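Local structure of FACT-Spt16 (Cicer arietinum, 5CE6) at residues S51-V56 against I86-K91; S154-H159 against R183-A188. The protein probably acts as the histone H3-H4-binding N-terminal domain of Spt16, a subunit of the FACT histone chaperone complex that works in transcription. All coordinates share one frame; numbering follows the deposited sequence. Where two conformers were deposited one is given.

Interaction 1: S51-V56 against I86-K91; sequences SDAIAV and IMVFTK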
loop_
_atom_site.group_PDB
_atom_site.type_symbol
_atom_site.label_atom_id
_atom_site.label_comp_id
_atom_site.label_asym_id
_atom_site.label_seq_id
_atom_site.Cartn_x
_atom_site.Cartn_y
_atom_site.Cartn_z
ATOM N N SER A 51 3.872 10.965 23.224
ATOM C CA SER A 51 4.778 9.891 23.627
ATOM C C SER A 51 6.201 10.353 23.937
ATOM O O SER A 51 6.762 11.200 23.240
ATOM C CB SER A 51 4.805 8.782 22.574
ATOM O OG SER A 51 5.081 9.305 21.287
ATOM N N ASP A 52 6.770 9.775 24.993
ATOM C CA ASP A 52 8.137 10.047 25.409
ATOM C C ASP A 52 9.040 9.019 24.744
ATOM O O ASP A 52 10.239 9.236 24.579
ATOM C CB ASP A 52 8.278 9.914 26.929
ATOM C CG ASP A 52 7.213 10.675 27.692
ATOM O OD1 ASP A 52 7.300 11.920 27.749
ATOM O OD2 ASP A 52 6.303 10.024 28.250
ATOM N N ALA A 53 8.447 7.886 24.382
ATOM C CA ALA A 53 9.168 6.804 23.726
ATOM C C ALA A 53 8.242 6.104 22.736
ATOM O O ALA A 53 7.023 6.140 22.905
ATOM C CB ALA A 53 9.701 5.818 24.761
ATOM N N ILE A 54 8.805 5.481 21.700
ATOM C CA ILE A 54 7.999 4.785 20.696
ATOM C C ILE A 54 8.539 3.381 20.464
ATOM O O ILE A 54 9.737 3.206 20.224
ATOM C CB ILE A 54 7.993 5.548 19.350
ATOM C CG1 ILE A 54 7.333 6.920 19.528
ATOM C CG2 ILE A 54 7.284 4.737 18.258
ATOM C CD1 ILE A 54 7.572 7.863 18.376
ATOM N N ALA A 55 7.657 2.387 20.552
ATOM C CA ALA A 55 8.052 0.989 20.399
ATOM C C ALA A 55 7.470 0.425 19.121
ATOM O O ALA A 55 6.261 0.536 18.880
ATOM C CB ALA A 55 7.575 0.161 21.596
ATOM N N VAL A 56 8.322 -0.176 18.293
ATOM C CA VAL A 56 7.836 -0.887 17.113
ATOM C C VAL A 56 8.370 -2.309 17.170
ATOM O O VAL A 56 9.466 -2.548 17.687
ATOM C CB VAL A 56 8.230 -0.201 15.775
ATOM C CG1 VAL A 56 7.885 1.283 15.806
ATOM C CG2 VAL A 56 9.707 -0.396 15.466
ATOM N N ILE A 86 12.386 -6.102 18.201
ATOM C CA ILE A 86 11.709 -4.980 18.843
ATOM C C ILE A 86 12.656 -3.780 18.865
ATOM O O ILE A 86 13.821 -3.916 19.231
ATOM C CB ILE A 86 11.342 -5.335 20.285
ATOM C CG1 ILE A 86 10.345 -6.502 20.320
ATOM C CG2 ILE A 86 10.795 -4.123 21.019
ATOM C CD1 ILE A 86 10.324 -7.229 21.673
ATOM N N MET A 87 12.161 -2.609 18.477
ATOM C CA MET A 87 12.982 -1.402 18.515
ATOM C C MET A 87 12.242 -0.311 19.271
ATOM O O MET A 87 11.082 -0.019 18.968
ATOM C CB MET A 87 13.320 -0.938 17.095
ATOM C CG MET A 87 14.166 0.306 17.022
ATOM S SD MET A 87 14.888 0.471 15.374
ATOM C CE MET A 87 13.423 0.520 14.355
ATOM N N VAL A 88 12.914 0.284 20.253
ATOM C CA VAL A 88 12.301 1.323 21.077
ATOM C C VAL A 88 13.101 2.624 21.035
ATOM O O VAL A 88 14.272 2.666 21.420
ATOM C CB VAL A 88 12.145 0.874 22.542
ATOM C CG1 VAL A 88 11.594 2.013 23.383
ATOM C CG2 VAL A 88 11.221 -0.334 22.630
ATOM N N PHE A 89 12.448 3.682 20.575
ATOM C CA PHE A 89 13.078 4.990 20.482
ATOM C C PHE A 89 12.792 5.786 21.733
ATOM O O PHE A 89 11.650 5.852 22.166
ATOM C CB PHE A 89 12.516 5.750 19.285
ATOM C CG PHE A 89 12.683 5.032 17.986
ATOM C CD1 PHE A 89 11.692 4.176 17.518
ATOM C CD2 PHE A 89 13.830 5.212 17.232
ATOM C CE1 PHE A 89 11.845 3.508 16.316
ATOM C CE2 PHE A 89 13.997 4.553 16.034
ATOM C CZ PHE A 89 13.005 3.698 15.568
ATOM N N THR A 90 13.832 6.370 22.327
ATOM C CA THR A 90 13.651 7.325 23.411
ATOM C C THR A 90 14.352 8.623 23.020
ATOM O O THR A 90 14.952 8.703 21.951
ATOM C CB THR A 90 14.202 6.812 24.771
ATOM O OG1 THR A 90 15.632 6.903 24.798
ATOM C CG2 THR A 90 13.783 5.377 25.042
ATOM N N LYS A 91 14.284 9.630 23.882
ATOM C CA LYS A 91 14.916 10.912 23.581
ATOM C C LYS A 91 16.417 10.777 23.294
ATOM O O LYS A 91 16.945 11.430 22.389
ATOM C CB LYS A 91 14.685 11.907 24.723
ATOM C CG LYS A 91 15.065 13.345 24.378
ATOM C CD LYS A 91 14.284 14.339 25.223
ATOM C CE LYS A 91 13.782 15.509 24.380
ATOM N NZ LYS A 91 12.365 15.866 24.697
HETATM O O HOH W 1 12.443 9.416 26.380
#
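Val-56 and Met-87 stand side by side on the same face of two antiparallel strands, their side chains pointing the same way. CG2 of Val-56 meets the terminal methyl of Met-87, CE, at 4.0 Å. The thioether chain leaves its backbone extended and then bends at its last torsion (chi3 59°), which brings CE alongside the valine. Ile-54 and Phe-89 pair next on this face. The Phe-89 ring turns an edge to the other strand: Ile-54 O lies near the ring plane, 3.5 Å from Phe-89 CD1. On the other face Ala-55 CB touches Val-88 CG2 at 3.8 Å, and Ala-53 CB meets the methyl of Thr-90. Two reciprocal pairs of backbone bonds fix the register. Ile-54 N gives to Phe-89 O at 2.9 Å, and Val-56 N gives to Met-87 O in a nearly straight bond of 2.8 Å. At the Asp-52 end, beyond the Ile-54/Phe-89 pair, one water joins Asp-52 O to Lys-91 N. Helices pack on both faces. Helices 26-42 and 69-78 cover the Ile-54, Val-56, Met-87 and Phe-89 face, where Phe-36 meets the Phe-89 ring edge-to-face. Helices 133-145 and 168-179 cover the alanine and Val-88 face. Strands 93-98 and 156-159 flank the pair in the six-stranded mixed sheet.

Interaction 2: S154-H159 against R183-A188; sequences SSTVGH and RLSDVA
A threonine methyl lies over the face of a guanidinium: Thr-156 CG2 sits over the centre of one face of the Arg-183 group, 3.9 Å above its plane. The two side chains run side by side and point the same way. The arginine chain bends at chi2 (-115°) and again at chi3, which turns a face of its flat end to the threonine methyl. The same methyl lies 3.3 Å from Ser-185 OG, whose hydroxyl is hydrogen-bonded to Gly-49 O. An alanine in place of Thr-156 would probably leave the guanidinium face without its methyl cover and the arginine end freer to turn. The backbones pair in parallel, the segment axes 32° apart. Strand 156-159, helix 168-179 and strand 183-186 form a beta-alpha-beta unit, with the second strand at the edge of the sheet within this chain. Five backbone bonds alternate between the two segments, from Arg-183 N to Ser-155 O through to Val-187 N with His-159 O. Gly-158 lets Val-187 come close, its CG1 3.6 Å from the glycine CA; a CB there would clash with that methyl. On the opposite face His-159 crosses Leu-184 at about a right angle, with His-159 NE2 3.9 Å from Leu-184 CB. The edge of the His-159 ring brings its CD2 to 3.4 Å from Ser-185 O. At the strand's end Asp-186 OD1 accepts from Ala-188 N at 3.0 Å, an Asx turn just where helix 188-196 begins.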
loop_
_atom_site.group_PDB
_atom_site.type_symbol
_atom_site.label_atom_id
_atom_site.label_comp_id
_atom_site.label_asym_id
_atom_site.label_seq_id
_atom_site.Cartn_x
_atom_site.Cartn_y
_atom_site.Cartn_z
ATOM N N SER A 154 5.695 10.643 34.588
ATOM C CA SER A 154 5.196 9.395 34.020
ATOM C C SER A 154 5.680 9.194 32.587
ATOM O O SER A 154 6.211 10.117 31.970
ATOM C CB SER A 154 3.667 9.350 34.084
ATOM O OG SER A 154 3.114 10.649 34.205
ATOM N N SER A 155 5.502 7.987 32.061
ATOM C CA SER A 155 5.915 7.693 30.690
ATOM C C SER A 155 4.744 7.368 29.769
ATOM O O SER A 155 3.843 6.601 30.120
ATOM C CB SER A 155 6.944 6.557 30.652
ATOM O OG SER A 155 8.231 7.007 31.045
ATOM N N THR A 156 4.765 7.967 28.585
ATOM C CA THR A 156 3.824 7.603 27.541
ATOM C C THR A 156 4.589 6.937 26.405
ATOM O O THR A 156 5.456 7.551 25.783
ATOM C CB THR A 156 3.041 8.822 27.017
ATOM O OG1 THR A 156 2.223 9.352 28.070
ATOM C CG2 THR A 156 2.159 8.426 25.845
ATOM N N VAL A 157 4.276 5.670 26.154
ATOM C CA VAL A 157 4.889 4.928 25.060
ATOM C C VAL A 157 3.939 4.848 23.883
ATOM O O VAL A 157 2.824 4.344 24.009
ATOM C CB VAL A 157 5.287 3.507 25.491
ATOM C CG1 VAL A 157 5.829 2.718 24.309
ATOM C CG2 VAL A 157 6.322 3.576 26.582
ATOM N N GLY A 158 4.382 5.347 22.736
ATOM C CA GLY A 158 3.600 5.224 21.521
ATOM C C GLY A 158 3.835 3.882 20.863
ATOM O O GLY A 158 4.958 3.379 20.844
ATOM N N HIS A 159 2.768 3.284 20.345
ATOM C CA HIS A 159 2.901 2.072 19.548
ATOM C C HIS A 159 1.875 2.094 18.432
ATOM O O HIS A 159 0.973 2.929 18.432
ATOM C CB HIS A 159 2.743 0.817 20.408
ATOM C CG HIS A 159 1.396 0.676 21.040
ATOM N ND1 HIS A 159 0.756 -0.542 21.165
ATOM C CD2 HIS A 159 0.566 1.590 21.596
ATOM C CE1 HIS A 159 -0.408 -0.367 21.759
ATOM N NE2 HIS A 159 -0.551 0.921 22.031
ATOM N N ARG A 183 1.542 4.817 30.145
ATOM C CA ARG A 183 0.408 5.172 29.313
ATOM C C ARG A 183 0.775 4.779 27.885
ATOM O O ARG A 183 1.887 5.054 27.438
ATOM C CB ARG A 183 0.153 6.675 29.403
ATOM C CG ARG A 183 -1.315 7.059 29.417
ATOM C CD ARG A 183 -1.694 7.845 28.172
ATOM N NE ARG A 183 -1.073 9.168 28.146
ATOM C CZ ARG A 183 -1.207 10.041 27.151
ATOM N NH1 ARG A 183 -1.940 9.732 26.089
ATOM N NH2 ARG A 183 -0.607 11.221 27.216
ATOM N N LEU A 184 -0.142 4.124 27.175
ATOM C CA LEU A 184 0.115 3.690 25.803
ATOM C C LEU A 184 -0.713 4.493 24.790
ATOM O O LEU A 184 -1.936 4.575 24.909
ATOM C CB LEU A 184 -0.167 2.191 25.648
ATOM C CG LEU A 184 0.573 1.205 26.558
ATOM C CD1 LEU A 184 0.230 -0.229 26.198
ATOM C CD2 LEU A 184 2.078 1.414 26.502
ATOM N N SER A 185 -0.046 5.073 23.794
ATOM C CA SER A 185 -0.718 5.882 22.770
ATOM C C SER A 185 -0.538 5.312 21.367
ATOM O O SER A 185 0.556 4.889 20.995
ATOM C CB SER A 185 -0.182 7.316 22.786
ATOM O OG SER A 185 -0.494 7.964 24.002
ATOM N N ASP A 186 -1.611 5.313 20.581
ATOM C CA ASP A 186 -1.521 4.915 19.185
ATOM C C ASP A 186 -0.777 6.016 18.443
ATOM O O ASP A 186 -1.114 7.194 18.570
ATOM C CB ASP A 186 -2.921 4.712 18.590
ATOM C CG ASP A 186 -2.893 4.173 17.167
ATOM O OD1 ASP A 186 -1.817 3.767 16.684
ATOM O OD2 ASP A 186 -3.965 4.139 16.527
ATOM N N VAL A 187 0.251 5.639 17.689
ATOM C CA VAL A 187 1.003 6.614 16.908
ATOM C C VAL A 187 0.974 6.307 15.412
ATOM O O VAL A 187 1.808 6.799 14.656
ATOM C CB VAL A 187 2.464 6.757 17.399
ATOM C CG1 VAL A 187 2.490 7.316 18.794
ATOM C CG2 VAL A 187 3.195 5.423 17.347
ATOM N N ALA A 188 0.008 5.501 14.979
ATOM C CA ALA A 188 -0.085 5.158 13.561
ATOM C C ALA A 188 -0.182 6.408 12.680
ATOM O O ALA A 188 0.383 6.456 11.585
ATOM C CB ALA A 188 -1.252 4.222 13.306
#

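Both interactions belong to one sheet of the N-terminal lobe. Strands 53-58 and 156-159 are neighbours in it, so the two contacts meet directly. Asp-52 OD2 takes a probable hydrogen bond from Thr-156 N at 2.6 Å, and Ala-53 O probably takes another from Gly-158 N. Interaction 1 lies inside the sheet, between antiparallel strands. Nearly all its touching residues are buried, and its side-chain contacts are mainly apolar. Interaction 2 joins parallel strands and reaches the outermost strand 183-186, so it is only partly buried. Its chemistry is accordingly more polar, with an arginine, a histidine and an aspartate among small hydroxyl residues. Helix 133-145 touches side chains of both.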